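Local atomic coordinates of protein F-93 (Sulfolobus virus 1, PDB entry 1TBX), a protein that probably acts as a homodimeric winged-helix transcription factor that binds a palindromic or pseudo-palindromic DNA target sequence. Residues A[14-28]-A[64-78]. Residues are numbered along the deposited sequence; the frame is centred on the assembly and turned at random.
Sequences LAYLYDNEGIATYDL and EKRLYLTEKGKLFAI
The amide of Thr25 donates to Lys65 O, Thr25 N lying 2.9 Å away in the plane of that carbonyl. Two further backbone bonds extend the pairing along strand 64-69: Leu67 N reaches Ile23 O at 3.1 Å, and Gly22 N meets Leu67 O at 3.0 Å in a nearly straight bond (168° at the hydrogen). Residues 22-25 thus lie along the strand like a short third strand, with a single antiparallel bridge between Ala24 and Arg66, while the hairpin partner, strand 56-61, takes the other edge. Gly22 N lies over one face of the Tyr68 ring. Arg66 NH1 makes a weak bond to Gly22 O, but NE and NH2 bond to Glu61 O, at the end of strand 56-61, and to Arg62 O in the turn.

On the inner side, Leu67 sets CG and both methyls against Thr25 OG1, a hydroxyl bonded to Glu58, and touches Leu28 CD2 with its CD1 (3.7 Å). Leu17 and Leu69 run antiparallel past one another, Leu17 CD2 against Leu69 CD2, and Leu69 CD2 also reaches Leu14 CD1. Ala77 CB sits 3.7 Å from Tyr18 CB. A trans chi1 (-174°) swings the Tyr18 ring out along helix 71-94, where Ile78 CG1 covers one face in a CH-pi contact, 3.9 Å from the centroid. Glu21 crosses Leu69 to form a long salt bridge, OE1 to Lys74 NZ 3.4 Å.

Directional backbone bonds therefore set the register of 22-25 on the wing strand, whereas apolar packing and one weak, long charge pair hold helix 9-17 and its following turn on helix 71-94.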
loop_
_atom_site.group_PDB
_atom_site.type_symbol
_atom_site.label_atom_id
_atom_site.label_comp_id
_atom_site.label_asym_id
_atom_site.label_seq_id
_atom_site.Cartn_x
_atom_site.Cartn_y
_atom_site.Cartn_z
ATOM N N LEU A 14 0.836 -0.600 -10.427
ATOM C CA LEU A 14 2.231 -1.004 -10.492
ATOM C C LEU A 14 2.461 -2.521 -10.252
ATOM O O LEU A 14 3.164 -3.195 -11.019
ATOM C CB LEU A 14 3.051 -0.152 -9.505
ATOM C CG LEU A 14 4.550 -0.132 -9.806
ATOM C CD1 LEU A 14 4.738 0.240 -11.263
ATOM C CD2 LEU A 14 5.326 0.804 -8.851
ATOM N N ALA A 15 1.871 -3.044 -9.181
ATOM C CA ALA A 15 1.997 -4.450 -8.816
ATOM C C ALA A 15 1.519 -5.322 -9.953
ATOM O O ALA A 15 2.169 -6.287 -10.315
ATOM C CB ALA A 15 1.172 -4.735 -7.594
ATOM N N TYR A 16 0.383 -4.966 -10.539
ATOM C CA TYR A 16 -0.207 -5.792 -11.580
ATOM C C TYR A 16 0.600 -5.827 -12.869
ATOM O O TYR A 16 0.547 -6.806 -13.635
ATOM C CB TYR A 16 -1.640 -5.363 -11.823
ATOM C CG TYR A 16 -2.519 -6.056 -10.835
ATOM C CD1 TYR A 16 -2.534 -5.684 -9.469
ATOM C CD2 TYR A 16 -3.292 -7.158 -11.235
ATOM C CE1 TYR A 16 -3.346 -6.391 -8.547
ATOM C CE2 TYR A 16 -4.106 -7.862 -10.332
ATOM C CZ TYR A 16 -4.135 -7.483 -9.008
ATOM O OH TYR A 16 -4.944 -8.223 -8.175
ATOM N N LEU A 17 1.361 -4.768 -13.105
ATOM C CA LEU A 17 2.159 -4.693 -14.315
ATOM C C LEU A 17 3.320 -5.704 -14.249
ATOM O O LEU A 17 3.755 -6.260 -15.276
ATOM C CB LEU A 17 2.686 -3.277 -14.503
ATOM C CG LEU A 17 3.472 -2.989 -15.767
ATOM C CD1 LEU A 17 2.747 -3.605 -16.940
ATOM C CD2 LEU A 17 3.611 -1.503 -15.929
ATOM N N TYR A 18 3.812 -5.934 -13.034
ATOM C CA TYR A 18 4.892 -6.833 -12.888
ATOM C C TYR A 18 4.480 -8.153 -13.497
ATOM O O TYR A 18 3.381 -8.649 -13.265
ATOM C CB TYR A 18 5.337 -6.990 -11.437
ATOM C CG TYR A 18 6.594 -7.847 -11.366
ATOM C CD1 TYR A 18 7.861 -7.277 -11.544
ATOM C CD2 TYR A 18 6.517 -9.244 -11.165
ATOM C CE1 TYR A 18 9.032 -8.063 -11.500
ATOM C CE2 TYR A 18 7.687 -10.037 -11.088
ATOM C CZ TYR A 18 8.948 -9.446 -11.274
ATOM O OH TYR A 18 10.124 -10.222 -11.242
ATOM N N ASP A 19 5.381 -8.693 -14.306
ATOM C CA ASP A 19 5.109 -9.887 -15.053
ATOM C C ASP A 19 4.073 -9.759 -16.180
ATOM O O ASP A 19 3.757 -10.779 -16.834
ATOM C CB ASP A 19 4.619 -10.997 -14.084
ATOM C CG ASP A 19 5.659 -12.092 -13.860
ATOM O OD1 ASP A 19 6.556 -12.254 -14.725
ATOM O OD2 ASP A 19 5.665 -12.819 -12.830
ATOM N N ASN A 20 3.522 -8.565 -16.393
ATOM C CA ASN A 20 2.619 -8.361 -17.513
ATOM C C ASN A 20 3.119 -7.309 -18.445
ATOM O O ASN A 20 2.325 -6.638 -19.131
ATOM C CB ASN A 20 1.219 -8.020 -17.042
ATOM C CG ASN A 20 0.492 -9.224 -16.523
ATOM O OD1 ASN A 20 -0.655 -9.134 -16.111
ATOM N ND2 ASN A 20 1.171 -10.377 -16.520
ATOM N N GLU A 21 4.435 -7.139 -18.476
ATOM C CA GLU A 21 4.979 -6.172 -19.402
ATOM C C GLU A 21 4.577 -6.538 -20.839
ATOM O O GLU A 21 4.501 -7.719 -21.174
ATOM C CB GLU A 21 6.469 -6.052 -19.208
ATOM C CG GLU A 21 6.808 -5.334 -17.917
ATOM C CD GLU A 21 8.268 -5.459 -17.600
ATOM O OE1 GLU A 21 9.085 -5.321 -18.524
ATOM O OE2 GLU A 21 8.604 -5.746 -16.428
ATOM N N GLY A 22 4.237 -5.535 -21.652
ATOM C CA GLY A 22 3.752 -5.805 -22.992
ATOM C C GLY A 22 2.252 -5.644 -23.119
ATOM O O GLY A 22 1.692 -5.528 -24.230
ATOM N N ILE A 23 1.586 -5.645 -21.975
ATOM C CA ILE A 23 0.132 -5.638 -21.949
ATOM C C ILE A 23 -0.340 -4.308 -22.524
ATOM O O ILE A 23 0.226 -3.262 -22.214
ATOM C CB ILE A 23 -0.382 -5.872 -20.507
ATOM C CG1 ILE A 23 -1.916 -5.958 -20.481
ATOM C CG2 ILE A 23 0.127 -4.778 -19.556
ATOM C CD1 ILE A 23 -2.491 -7.041 -19.519
ATOM N N ALA A 24 -1.336 -4.352 -23.396
ATOM C CA ALA A 24 -1.992 -3.118 -23.785
ATOM C C ALA A 24 -2.596 -2.495 -22.524
ATOM O O ALA A 24 -3.285 -3.160 -21.748
ATOM C CB ALA A 24 -3.065 -3.371 -24.824
ATOM N N THR A 25 -2.293 -1.214 -22.323
ATOM C CA THR A 25 -2.780 -0.393 -21.220
ATOM C C THR A 25 -4.230 -0.688 -20.795
ATOM O O THR A 25 -4.486 -0.965 -19.629
ATOM C CB THR A 25 -2.585 1.076 -21.617
ATOM O OG1 THR A 25 -1.184 1.338 -21.843
ATOM C CG2 THR A 25 -3.003 2.016 -20.489
ATOM N N TYR A 26 -5.166 -0.677 -21.722
ATOM C CA TYR A 26 -6.548 -0.955 -21.348
ATOM C C TYR A 26 -6.771 -2.387 -20.849
ATOM O O TYR A 26 -7.615 -2.618 -19.966
ATOM C CB TYR A 26 -7.560 -0.584 -22.448
ATOM C CG TYR A 26 -8.973 -0.718 -21.965
ATOM C CD1 TYR A 26 -9.541 0.248 -21.118
ATOM C CD2 TYR A 26 -9.738 -1.828 -22.317
ATOM C CE1 TYR A 26 -10.854 0.122 -20.654
ATOM C CE2 TYR A 26 -11.044 -1.971 -21.861
ATOM C CZ TYR A 26 -11.597 -0.997 -21.025
ATOM O OH TYR A 26 -12.903 -1.145 -20.595
ATOM N N ASP A 27 -6.031 -3.345 -21.393
ATOM C CA ASP A 27 -6.122 -4.683 -20.815
ATOM C C ASP A 27 -5.598 -4.721 -19.405
ATOM O O ASP A 27 -6.121 -5.486 -18.591
ATOM C CB ASP A 27 -5.434 -5.754 -21.649
ATOM C CG ASP A 27 -6.174 -6.012 -22.918
ATOM O OD1 ASP A 27 -7.400 -5.721 -22.905
ATOM O OD2 ASP A 27 -5.623 -6.436 -23.971
ATOM N N LEU A 28 -4.568 -3.920 -19.110
ATOM C CA LEU A 28 -4.075 -3.860 -17.740
ATOM C C LEU A 28 -5.185 -3.300 -16.878
ATOM O O LEU A 28 -5.434 -3.803 -15.802
ATOM C CB LEU A 28 -2.802 -3.032 -17.587
ATOM C CG LEU A 28 -2.323 -2.926 -16.117
ATOM C CD1 LEU A 28 -1.768 -4.277 -15.579
ATOM C CD2 LEU A 28 -1.328 -1.779 -15.821
ATOM N N GLU A 64 -1.162 -0.896 -30.720
ATOM C CA GLU A 64 -1.700 -0.684 -29.382
ATOM C C GLU A 64 -0.710 0.173 -28.566
ATOM O O GLU A 64 0.475 0.210 -28.917
ATOM C CB GLU A 64 -1.858 -2.043 -28.676
ATOM C CG GLU A 64 -3.270 -2.555 -28.357
ATOM C CD GLU A 64 -4.410 -1.748 -28.975
ATOM O OE1 GLU A 64 -4.693 -0.615 -28.478
ATOM O OE2 GLU A 64 -5.041 -2.266 -29.928
ATOM N N LYS A 65 -1.190 0.835 -27.494
ATOM C CA LYS A 65 -0.345 1.439 -26.450
ATOM C C LYS A 65 -0.118 0.419 -25.318
ATOM O O LYS A 65 -1.086 -0.085 -24.698
ATOM C CB LYS A 65 -1.002 2.699 -25.874
ATOM C CG LYS A 65 -0.740 3.988 -26.660
ATOM C CD LYS A 65 -1.940 4.920 -26.675
ATOM C CE LYS A 65 -1.738 6.089 -27.651
ATOM N NZ LYS A 65 -3.011 6.640 -28.324
ATOM N N ARG A 66 1.157 0.130 -25.039
ATOM C CA ARG A 66 1.543 -0.919 -24.088
ATOM C C ARG A 66 2.421 -0.391 -23.002
ATOM O O ARG A 66 3.048 0.643 -23.180
ATOM C CB ARG A 66 2.297 -2.055 -24.787
ATOM C CG ARG A 66 1.489 -2.637 -25.918
ATOM C CD ARG A 66 2.197 -3.693 -26.741
ATOM N NE ARG A 66 1.379 -4.002 -27.907
ATOM C CZ ARG A 66 0.195 -4.656 -27.903
ATOM N NH1 ARG A 66 -0.355 -5.154 -26.797
ATOM N NH2 ARG A 66 -0.435 -4.844 -29.050
ATOM N N LEU A 67 2.496 -1.148 -21.909
ATOM C CA LEU A 67 3.166 -0.734 -20.691
ATOM C C LEU A 67 4.370 -1.588 -20.343
ATOM O O LEU A 67 4.305 -2.836 -20.338
ATOM C CB LEU A 67 2.174 -0.721 -19.513
ATOM C CG LEU A 67 0.984 0.208 -19.795
ATOM C CD1 LEU A 67 -0.062 0.018 -18.752
ATOM C CD2 LEU A 67 1.385 1.710 -19.925
ATOM N N TYR A 68 5.477 -0.921 -20.043
ATOM C CA TYR A 68 6.666 -1.621 -19.591
ATOM C C TYR A 68 7.056 -1.057 -18.262
ATOM O O TYR A 68 6.620 0.039 -17.871
ATOM C CB TYR A 68 7.781 -1.559 -20.641
ATOM C CG TYR A 68 7.268 -2.139 -21.953
ATOM C CD1 TYR A 68 6.431 -1.374 -22.771
ATOM C CD2 TYR A 68 7.527 -3.475 -22.324
ATOM C CE1 TYR A 68 5.890 -1.887 -23.942
ATOM C CE2 TYR A 68 6.989 -4.008 -23.504
ATOM C CZ TYR A 68 6.174 -3.199 -24.319
ATOM O OH TYR A 68 5.610 -3.647 -25.514
ATOM N N LEU A 69 7.826 -1.853 -17.533
ATOM C CA LEU A 69 8.313 -1.449 -16.233
ATOM C C LEU A 69 9.649 -0.820 -16.421
ATOM O O LEU A 69 10.338 -1.031 -17.408
ATOM C CB LEU A 69 8.430 -2.620 -15.275
ATOM C CG LEU A 69 7.119 -3.016 -14.608
ATOM C CD1 LEU A 69 7.348 -4.312 -13.844
ATOM C CD2 LEU A 69 6.632 -1.918 -13.688
ATOM N N THR A 70 10.008 -0.024 -15.449
ATOM C CA THR A 70 11.216 0.719 -15.496
ATOM C C THR A 70 12.140 -0.041 -14.563
ATOM O O THR A 70 11.674 -0.927 -13.836
ATOM C CB THR A 70 10.819 2.082 -15.024
ATOM O OG1 THR A 70 11.235 3.038 -15.996
ATOM C CG2 THR A 70 11.426 2.466 -13.672
ATOM N N GLU A 71 13.438 0.239 -14.603
ATOM C CA GLU A 71 14.353 -0.331 -13.624
ATOM C C GLU A 71 13.817 -0.174 -12.190
ATOM O O GLU A 71 13.620 -1.172 -11.478
ATOM C CB GLU A 71 15.697 0.343 -13.781
ATOM C CG GLU A 71 16.566 -0.331 -14.819
ATOM C CD GLU A 71 17.934 -0.723 -14.267
ATOM O OE1 GLU A 71 18.066 -0.944 -13.033
ATOM O OE2 GLU A 71 18.888 -0.809 -15.069
ATOM N N LYS A 72 13.539 1.072 -11.794
ATOM C CA LYS A 72 12.962 1.373 -10.467
ATOM C C LYS A 72 11.512 0.861 -10.266
ATOM O O LYS A 72 11.100 0.560 -9.143
ATOM C CB LYS A 72 13.188 2.865 -10.055
ATOM C CG LYS A 72 12.026 3.866 -10.038
ATOM C CD LYS A 72 12.528 5.257 -10.441
ATOM C CE LYS A 72 11.516 6.383 -10.176
ATOM N NZ LYS A 72 11.994 7.525 -9.312
ATOM N N GLY A 73 10.759 0.742 -11.352
ATOM C CA GLY A 73 9.443 0.149 -11.276
ATOM C C GLY A 73 9.534 -1.342 -11.009
ATOM O O GLY A 73 8.771 -1.871 -10.194
ATOM N N LYS A 74 10.465 -2.024 -11.690
ATOM C CA LYS A 74 10.597 -3.474 -11.581
ATOM C C LYS A 74 10.929 -3.812 -10.148
ATOM O O LYS A 74 10.328 -4.723 -9.582
ATOM C CB LYS A 74 11.684 -4.023 -12.513
ATOM C CG LYS A 74 11.211 -4.945 -13.681
ATOM C CD LYS A 74 12.310 -5.048 -14.774
ATOM C CE LYS A 74 11.784 -5.523 -16.137
ATOM N NZ LYS A 74 12.225 -4.689 -17.345
ATOM N N LEU A 75 11.858 -3.059 -9.555
ATOM C CA LEU A 75 12.255 -3.261 -8.167
ATOM C C LEU A 75 11.094 -3.070 -7.212
ATOM O O LEU A 75 10.767 -3.960 -6.420
ATOM C CB LEU A 75 13.444 -2.362 -7.829
ATOM C CG LEU A 75 14.673 -3.046 -8.464
ATOM C CD1 LEU A 75 15.836 -2.101 -8.846
ATOM C CD2 LEU A 75 15.136 -4.269 -7.600
ATOM N N PHE A 76 10.423 -1.938 -7.322
ATOM C CA PHE A 76 9.280 -1.636 -6.446
ATOM C C PHE A 76 8.075 -2.556 -6.643
ATOM O O PHE A 76 7.520 -3.066 -5.666
ATOM C CB PHE A 76 8.846 -0.196 -6.656
ATOM C CG PHE A 76 8.035 0.376 -5.532
ATOM C CD1 PHE A 76 8.078 -0.184 -4.254
ATOM C CD2 PHE A 76 7.243 1.514 -5.751
ATOM C CE1 PHE A 76 7.299 0.367 -3.205
ATOM C CE2 PHE A 76 6.476 2.080 -4.717
ATOM C CZ PHE A 76 6.503 1.502 -3.444
ATOM N N ALA A 77 7.659 -2.748 -7.896
ATOM C CA ALA A 77 6.540 -3.623 -8.220
ATOM C C ALA A 77 6.598 -4.970 -7.446
ATOM O O ALA A 77 5.578 -5.430 -6.929
ATOM C CB ALA A 77 6.465 -3.846 -9.740
ATOM N N ILE A 78 7.792 -5.563 -7.332
ATOM C CA ILE A 78 7.944 -6.871 -6.663
ATOM C C ILE A 78 7.514 -6.794 -5.204
ATOM O O ILE A 78 6.724 -7.632 -4.752
ATOM C CB ILE A 78 9.380 -7.375 -6.727
ATOM C CG1 ILE A 78 9.804 -7.683 -8.170
ATOM C CG2 ILE A 78 9.576 -8.571 -5.793
ATOM C CD1 ILE A 78 11.379 -7.640 -8.356
#